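Local coordinates for IPT/TIG domain-containing protein BACOVA_02650 (Bacteroides ovatus, PDB 5E7H) that binds polysaccharide at the cell surface and probably captures xyloglucan there before it is carried into the periplasm for degradation, at residues 89-94 against 139-144; 162-167 against 250-255. One frame throughout, in Å; residues are numbered along the deposited sequence.

Interaction 1: residues 89-94 against 139-144. With NA (sodium ion), chain I; FMT (formic acid), chain F.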
loop_
_atom_site.group_PDB
_atom_site.type_symbol
_atom_site.label_atom_id
_atom_site.label_comp_id
_atom_site.label_asym_id
_atom_site.label_seq_id
_atom_site.Cartn_x
_atom_site.Cartn_y
_atom_site.Cartn_z
ATOM N N VAL A 89 -1.184 3.948 9.634
ATOM C CA VAL A 89 -2.168 4.321 8.630
ATOM C C VAL A 89 -2.594 5.763 8.876
ATOM O O VAL A 89 -2.919 6.138 10.006
ATOM C CB VAL A 89 -3.375 3.377 8.663
ATOM C CG1 VAL A 89 -4.486 3.814 7.716
ATOM C CG2 VAL A 89 -2.919 1.959 8.301
ATOM N N ILE A 90 -2.589 6.558 7.800
ATOM C CA ILE A 90 -2.962 7.960 7.861
ATOM C C ILE A 90 -4.310 8.234 7.169
ATOM O O ILE A 90 -4.900 9.283 7.387
ATOM C CB ILE A 90 -1.860 8.854 7.242
ATOM C CG1 ILE A 90 -1.610 8.533 5.770
ATOM C CG2 ILE A 90 -0.564 8.718 8.070
ATOM C CD1 ILE A 90 -0.806 9.566 5.051
ATOM N N LEU A 91 -4.791 7.296 6.352
ATOM C CA LEU A 91 -6.034 7.495 5.604
ATOM C C LEU A 91 -6.563 6.144 5.130
ATOM O O LEU A 91 -5.906 5.488 4.325
ATOM C CB LEU A 91 -5.824 8.441 4.412
ATOM C CG LEU A 91 -7.050 8.706 3.540
ATOM C CD1 LEU A 91 -8.149 9.391 4.282
ATOM C CD2 LEU A 91 -6.619 9.549 2.361
ATOM N N ASN A 92 -7.739 5.747 5.616
ATOM C CA ASN A 92 -8.377 4.517 5.109
ATOM C C ASN A 92 -9.856 4.672 4.752
ATOM O O ASN A 92 -10.463 3.694 4.322
ATOM C CB ASN A 92 -8.200 3.360 6.112
ATOM C CG ASN A 92 -8.922 3.577 7.417
ATOM O OD1 ASN A 92 -9.782 4.439 7.556
ATOM N ND2 ASN A 92 -8.608 2.729 8.393
ATOM N N TYR A 93 -10.396 5.875 4.907
ATOM C CA TYR A 93 -11.792 6.190 4.552
ATOM C C TYR A 93 -12.795 5.383 5.384
ATOM O O TYR A 93 -13.992 5.292 5.033
ATOM C CB TYR A 93 -12.008 5.970 3.055
ATOM C CG TYR A 93 -11.161 6.900 2.201
ATOM C CD1 TYR A 93 -11.438 8.264 2.158
ATOM C CD2 TYR A 93 -10.130 6.415 1.437
ATOM C CE1 TYR A 93 -10.683 9.133 1.379
ATOM C CE2 TYR A 93 -9.336 7.283 0.662
ATOM C CZ TYR A 93 -9.641 8.635 0.626
ATOM O OH TYR A 93 -8.896 9.495 -0.168
ATOM N N ASP A 94 -12.327 4.835 6.501
ATOM C CA ASP A 94 -13.185 4.113 7.455
ATOM C C ASP A 94 -12.874 4.476 8.885
ATOM O O ASP A 94 -12.719 3.612 9.743
ATOM C CB ASP A 94 -13.016 2.628 7.321
ATOM C CG ASP A 94 -13.797 2.062 6.160
ATOM O OD1 ASP A 94 -14.937 2.516 5.895
ATOM O OD2 ASP A 94 -13.228 1.185 5.564
ATOM N N SER A 139 -9.402 13.192 -5.112
ATOM C CA SER A 139 -9.893 13.288 -3.744
ATOM C C SER A 139 -8.978 14.186 -2.936
ATOM O O SER A 139 -7.784 13.906 -2.821
ATOM C CB SER A 139 -9.976 11.919 -3.102
ATOM O OG SER A 139 -10.251 12.025 -1.714
ATOM N N TYR A 140 -9.553 15.263 -2.410
ATOM C CA TYR A 140 -8.917 16.106 -1.402
ATOM C C TYR A 140 -9.376 15.557 -0.066
ATOM O O TYR A 140 -10.567 15.611 0.247
ATOM C CB TYR A 140 -9.319 17.570 -1.587
ATOM C CG TYR A 140 -8.619 18.558 -0.665
ATOM C CD1 TYR A 140 -8.853 18.548 0.700
ATOM C CD2 TYR A 140 -7.779 19.528 -1.186
ATOM C CE1 TYR A 140 -8.226 19.469 1.539
ATOM C CE2 TYR A 140 -7.158 20.454 -0.354
ATOM C CZ TYR A 140 -7.396 20.408 0.993
ATOM O OH TYR A 140 -6.775 21.321 1.834
ATOM N N SER A 141 -8.439 15.020 0.710
ATOM C CA SER A 141 -8.766 14.373 1.977
ATOM C C SER A 141 -8.028 15.001 3.146
ATOM O O SER A 141 -7.111 15.797 2.960
ATOM C CB SER A 141 -8.428 12.868 1.910
ATOM O OG SER A 141 -9.275 12.183 1.010
ATOM N N ASN A 142 -8.475 14.658 4.351
ATOM C CA ASN A 142 -7.793 15.005 5.590
ATOM C C ASN A 142 -7.183 13.730 6.130
ATOM O O ASN A 142 -7.869 12.721 6.297
ATOM C CB ASN A 142 -8.744 15.612 6.620
ATOM C CG ASN A 142 -8.950 17.104 6.418
ATOM O OD1 ASN A 142 -8.000 17.860 6.220
ATOM N ND2 ASN A 142 -10.188 17.523 6.462
ATOM N N ALA A 143 -5.875 13.765 6.330
ATOM C CA ALA A 143 -5.142 12.662 6.899
ATOM C C ALA A 143 -5.134 12.779 8.409
ATOM O O ALA A 143 -5.286 13.868 8.973
ATOM C CB ALA A 143 -3.738 12.663 6.370
ATOM N N GLN A 144 -4.920 11.649 9.065
ATOM C CA GLN A 144 -4.553 11.611 10.473
ATOM C C GLN A 144 -3.088 11.240 10.527
ATOM O O GLN A 144 -2.732 10.079 10.324
ATOM C CB GLN A 144 -5.413 10.603 11.223
ATOM C CG GLN A 144 -5.096 10.498 12.694
ATOM C CD GLN A 144 -5.918 9.428 13.378
ATOM O OE1 GLN A 144 -5.389 8.622 14.144
ATOM N NE2 GLN A 144 -7.218 9.408 13.097
HETATM NA NA NA I . -10.365 0.948 3.927
HETATM C C FMT F . -10.136 1.068 11.064
HETATM O O1 FMT F . -10.557 0.108 10.358
HETATM O O2 FMT F . -10.531 2.241 10.829
HETATM O O HOH W 1 -2.085 7.969 12.002
HETATM O O HOH W 2 -8.695 -0.283 5.528
#
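V89 and Q144 turn their carbonyl oxygens to one water, which lies 2.8 Å from both V89 O and Q144 O and can donate to either. At I90 the backbones meet directly: Q144 N reaches I90 O at 2.9 Å in a nearly straight bond (168°), in the carbonyl plane and on a lone pair. CB and CG2 of I90 lie along Q144 O, each 3.4 Å from it, and CB faces the methyl of A143, a residue small enough to let the backbones come close. Isoleucine suits this place through its apolar bulk, which reaches W145, V146 and I234. L91 swings CG anti to its backbone N (chi1 179°), which carries its forked end to the other strand; CD2 meets S141 CB at 3.8 Å, and CD1 lies over one face of the Y93 ring, toward its rim. N92 turns to other work. Its carbonyl oxygen binds the sodium ion (N92 O to sodium, 2.8 Å), and its OD1 accepts from D94 N at 2.8 Å, from above the carbonyl plane, forming an Asx turn; ND2 donates to a formic acid molecule, probably from the crystallisation liquor. Y93 then reaches back: its OH donates to S141 OG at 3.0 Å, with that oxygen near the ring plane, at the edge. A tyrosine fits here because its long flat ring lends a face to L91 and still delivers its hydroxyl to S141. The segments belong to different sheets of the xyloglucan-binding domain, strand 89-91 pairing with 246-259 and strand 133-142 with 233-240. One direct backbone bond, the L91 methyls against S141 and a hydroxyl pair thus join the sheets, and the buried serine oxygens are both provided for, S141 OG by the Y93 hydroxyl and S139 OG by H99.

Interaction 2: residues 162-167 against 250-255. With NA (sodium ion), chain I.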
loop_
_atom_site.group_PDB
_atom_site.type_symbol
_atom_site.label_atom_id
_atom_site.label_comp_id
_atom_site.label_asym_id
_atom_site.label_seq_id
_atom_site.Cartn_x
_atom_site.Cartn_y
_atom_site.Cartn_z
ATOM N N LEU A 162 6.024 6.619 1.973
ATOM C CA LEU A 162 4.573 6.533 1.860
ATOM C C LEU A 162 4.246 5.233 1.159
ATOM O O LEU A 162 4.727 4.994 0.051
ATOM C CB LEU A 162 4.011 7.707 1.067
ATOM C CG LEU A 162 2.515 7.682 0.797
ATOM C CD1 LEU A 162 1.733 7.910 2.084
ATOM C CD2 LEU A 162 2.155 8.716 -0.238
ATOM N N GLN A 163 3.423 4.413 1.799
ATOM C CA GLN A 163 2.942 3.156 1.217
ATOM C C GLN A 163 1.440 3.235 1.097
ATOM O O GLN A 163 0.768 3.920 1.879
ATOM C CB GLN A 163 3.295 1.942 2.080
ATOM C CG GLN A 163 4.725 1.591 2.180
ATOM C CD GLN A 163 4.909 0.328 3.012
ATOM O OE1 GLN A 163 4.114 0.031 3.916
ATOM N NE2 GLN A 163 5.950 -0.408 2.711
ATOM N N PHE A 164 0.891 2.473 0.163
ATOM C CA PHE A 164 -0.562 2.347 0.056
ATOM C C PHE A 164 -0.840 1.120 -0.769
ATOM O O PHE A 164 0.036 0.656 -1.488
ATOM C CB PHE A 164 -1.226 3.587 -0.576
ATOM C CG PHE A 164 -0.619 4.044 -1.878
ATOM C CD1 PHE A 164 0.462 4.929 -1.901
ATOM C CD2 PHE A 164 -1.150 3.627 -3.093
ATOM C CE1 PHE A 164 1.013 5.363 -3.112
ATOM C CE2 PHE A 164 -0.610 4.070 -4.293
ATOM C CZ PHE A 164 0.468 4.916 -4.300
ATOM N N GLU A 165 -2.055 0.627 -0.673
ATOM C CA GLU A 165 -2.481 -0.484 -1.512
ATOM C C GLU A 165 -3.176 0.098 -2.714
ATOM O O GLU A 165 -3.892 1.100 -2.611
ATOM C CB GLU A 165 -3.405 -1.413 -0.750
ATOM C CG GLU A 165 -2.955 -2.861 -0.738
ATOM C CD GLU A 165 -1.616 -3.090 -0.048
ATOM O OE1 GLU A 165 -1.048 -4.179 -0.236
ATOM O OE2 GLU A 165 -1.155 -2.216 0.706
ATOM N N CYS A 166 -2.985 -0.545 -3.857
ATOM C CA CYS A 166 -3.544 -0.070 -5.120
ATOM C C CYS A 166 -4.014 -1.252 -5.959
ATOM O O CYS A 166 -3.350 -2.292 -5.999
ATOM C CB CYS A 166 -2.504 0.726 -5.859
ATOM S SG CYS A 166 -3.088 1.528 -7.372
ATOM N N PHE A 167 -5.163 -1.101 -6.608
ATOM C CA PHE A 167 -5.668 -2.085 -7.556
ATOM C C PHE A 167 -5.866 -1.399 -8.891
ATOM O O PHE A 167 -6.611 -0.433 -8.972
ATOM C CB PHE A 167 -6.989 -2.690 -7.056
ATOM C CG PHE A 167 -7.604 -3.715 -7.996
ATOM C CD1 PHE A 167 -8.194 -3.327 -9.198
ATOM C CD2 PHE A 167 -7.644 -5.054 -7.644
ATOM C CE1 PHE A 167 -8.766 -4.279 -10.059
ATOM C CE2 PHE A 167 -8.237 -6.000 -8.498
ATOM C CZ PHE A 167 -8.792 -5.595 -9.694
ATOM N N VAL A 250 -8.991 2.364 -11.075
ATOM C CA VAL A 250 -7.908 2.275 -10.092
ATOM C C VAL A 250 -8.483 2.500 -8.709
ATOM O O VAL A 250 -9.263 3.436 -8.503
ATOM C CB VAL A 250 -6.802 3.304 -10.374
ATOM C CG1 VAL A 250 -5.643 3.158 -9.390
ATOM C CG2 VAL A 250 -6.308 3.159 -11.816
ATOM N N TYR A 251 -8.111 1.642 -7.760
ATOM C CA TYR A 251 -8.564 1.777 -6.370
ATOM C C TYR A 251 -7.368 1.932 -5.453
ATOM O O TYR A 251 -6.295 1.399 -5.742
ATOM C CB TYR A 251 -9.405 0.557 -5.919
ATOM C CG TYR A 251 -10.610 0.345 -6.816
ATOM C CD1 TYR A 251 -11.779 1.062 -6.622
ATOM C CD2 TYR A 251 -10.537 -0.500 -7.914
ATOM C CE1 TYR A 251 -12.854 0.920 -7.474
ATOM C CE2 TYR A 251 -11.611 -0.656 -8.768
ATOM C CZ TYR A 251 -12.767 0.068 -8.547
ATOM O OH TYR A 251 -13.858 -0.039 -9.384
ATOM N N PHE A 252 -7.575 2.670 -4.362
ATOM C CA PHE A 252 -6.538 2.938 -3.352
ATOM C C PHE A 252 -7.058 2.698 -1.945
ATOM O O PHE A 252 -8.217 2.979 -1.653
ATOM C CB PHE A 252 -6.060 4.402 -3.398
ATOM C CG PHE A 252 -5.530 4.881 -4.724
ATOM C CD1 PHE A 252 -6.382 5.314 -5.729
ATOM C CD2 PHE A 252 -4.172 4.948 -4.944
ATOM C CE1 PHE A 252 -5.867 5.768 -6.938
ATOM C CE2 PHE A 252 -3.671 5.414 -6.147
ATOM C CZ PHE A 252 -4.530 5.829 -7.132
ATOM N N ASP A 253 -6.195 2.226 -1.046
ATOM C CA ASP A 253 -6.577 2.145 0.371
ATOM C C ASP A 253 -5.345 2.155 1.267
ATOM O O ASP A 253 -4.220 1.912 0.826
ATOM C CB ASP A 253 -7.400 0.880 0.629
ATOM C CG ASP A 253 -8.331 0.985 1.812
ATOM O OD1 ASP A 253 -8.384 1.998 2.525
ATOM O OD2 ASP A 253 -9.064 -0.009 2.041
ATOM N N ASN A 254 -5.588 2.439 2.541
ATOM C CA ASN A 254 -4.597 2.264 3.618
ATOM C C ASN A 254 -3.289 2.989 3.350
ATOM O O ASN A 254 -2.190 2.438 3.457
ATOM C CB ASN A 254 -4.352 0.782 3.882
ATOM C CG ASN A 254 -5.483 0.169 4.649
ATOM O OD1 ASN A 254 -6.057 0.802 5.544
ATOM N ND2 ASN A 254 -5.823 -1.059 4.312
ATOM N N PHE A 255 -3.403 4.267 3.032
ATOM C CA PHE A 255 -2.226 5.107 2.986
ATOM C C PHE A 255 -1.580 5.105 4.363
ATOM O O PHE A 255 -2.276 5.223 5.379
ATOM C CB PHE A 255 -2.573 6.549 2.574
ATOM C CG PHE A 255 -3.089 6.677 1.162
ATOM C CD1 PHE A 255 -2.214 6.932 0.113
ATOM C CD2 PHE A 255 -4.452 6.544 0.886
ATOM C CE1 PHE A 255 -2.688 7.040 -1.195
ATOM C CE2 PHE A 255 -4.926 6.642 -0.423
ATOM C CZ PHE A 255 -4.037 6.887 -1.453
HETATM NA NA NA I . -10.365 0.948 3.927
HETATM O O HOH W 2 -8.695 -0.283 5.528
#
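The F164 ring has F255 CE1 over one face and F252 at an oblique slant, F164 CE2 lying 3.7 Å from F252 CD2 at the edge of the F252 ring. F164 CB in turn sits over the face of F255, 4.0 Å from its centroid, a CH-pi contact. With chi1 at 51°, CG of F164 stands between its backbone N and carbonyl carbon, and the ring runs alongside both neighbours. Replacing F164 by an alanine removes the ring that both touch in this aromatic cluster, and would probably leave a gap beside F252 and F255. C166 SG approaches F252 obliquely and touches V250 CG1; a small thiol fits between the F252 ring and V250. On the other sheet face, F167 CD1 meets the edge of the Y251 ring. These are neighbouring antiparallel strands of the domain's larger sheet: E165 with D253 and F167 with Y251 form hydrogen-bonded pairs, C166 with F252 a non-hydrogen-bonded one. E165 N gives D253 O a 2.9 Å bond. From within strand 246-259, the D253 carboxylate holds sodium through both oxygens, OD1 at 2.6 Å and OD2 at 2.5 Å, beside backbone oxygens of N92, N119 and T121. E165 OE2 forms a salt bridge with R256, and OE1 a hydrogen bond with S10.

How the interactions relate
Both interactions reach one sheet, through strand 89-91 and its neighbour 246-259, and I90 N probably hydrogen-bonds F255 O at 2.8 Å. The centre of interaction 2 lies about 5 Å from the centre of the chain, that of interaction 1 about 13 Å. Interaction 2 is wholly buried and runs on regular strand pairing with aromatic filling. Interaction 1 is buried for the most part but includes exposed Q144; it crosses to the second sheet, with a single direct backbone bond and a hydroxyl pair. The sodium ion joins them: N92 gives it a carbonyl oxygen from a loop, D253 a bidentate carboxylate from a strand, and a water on the ion is held by N254 OD1.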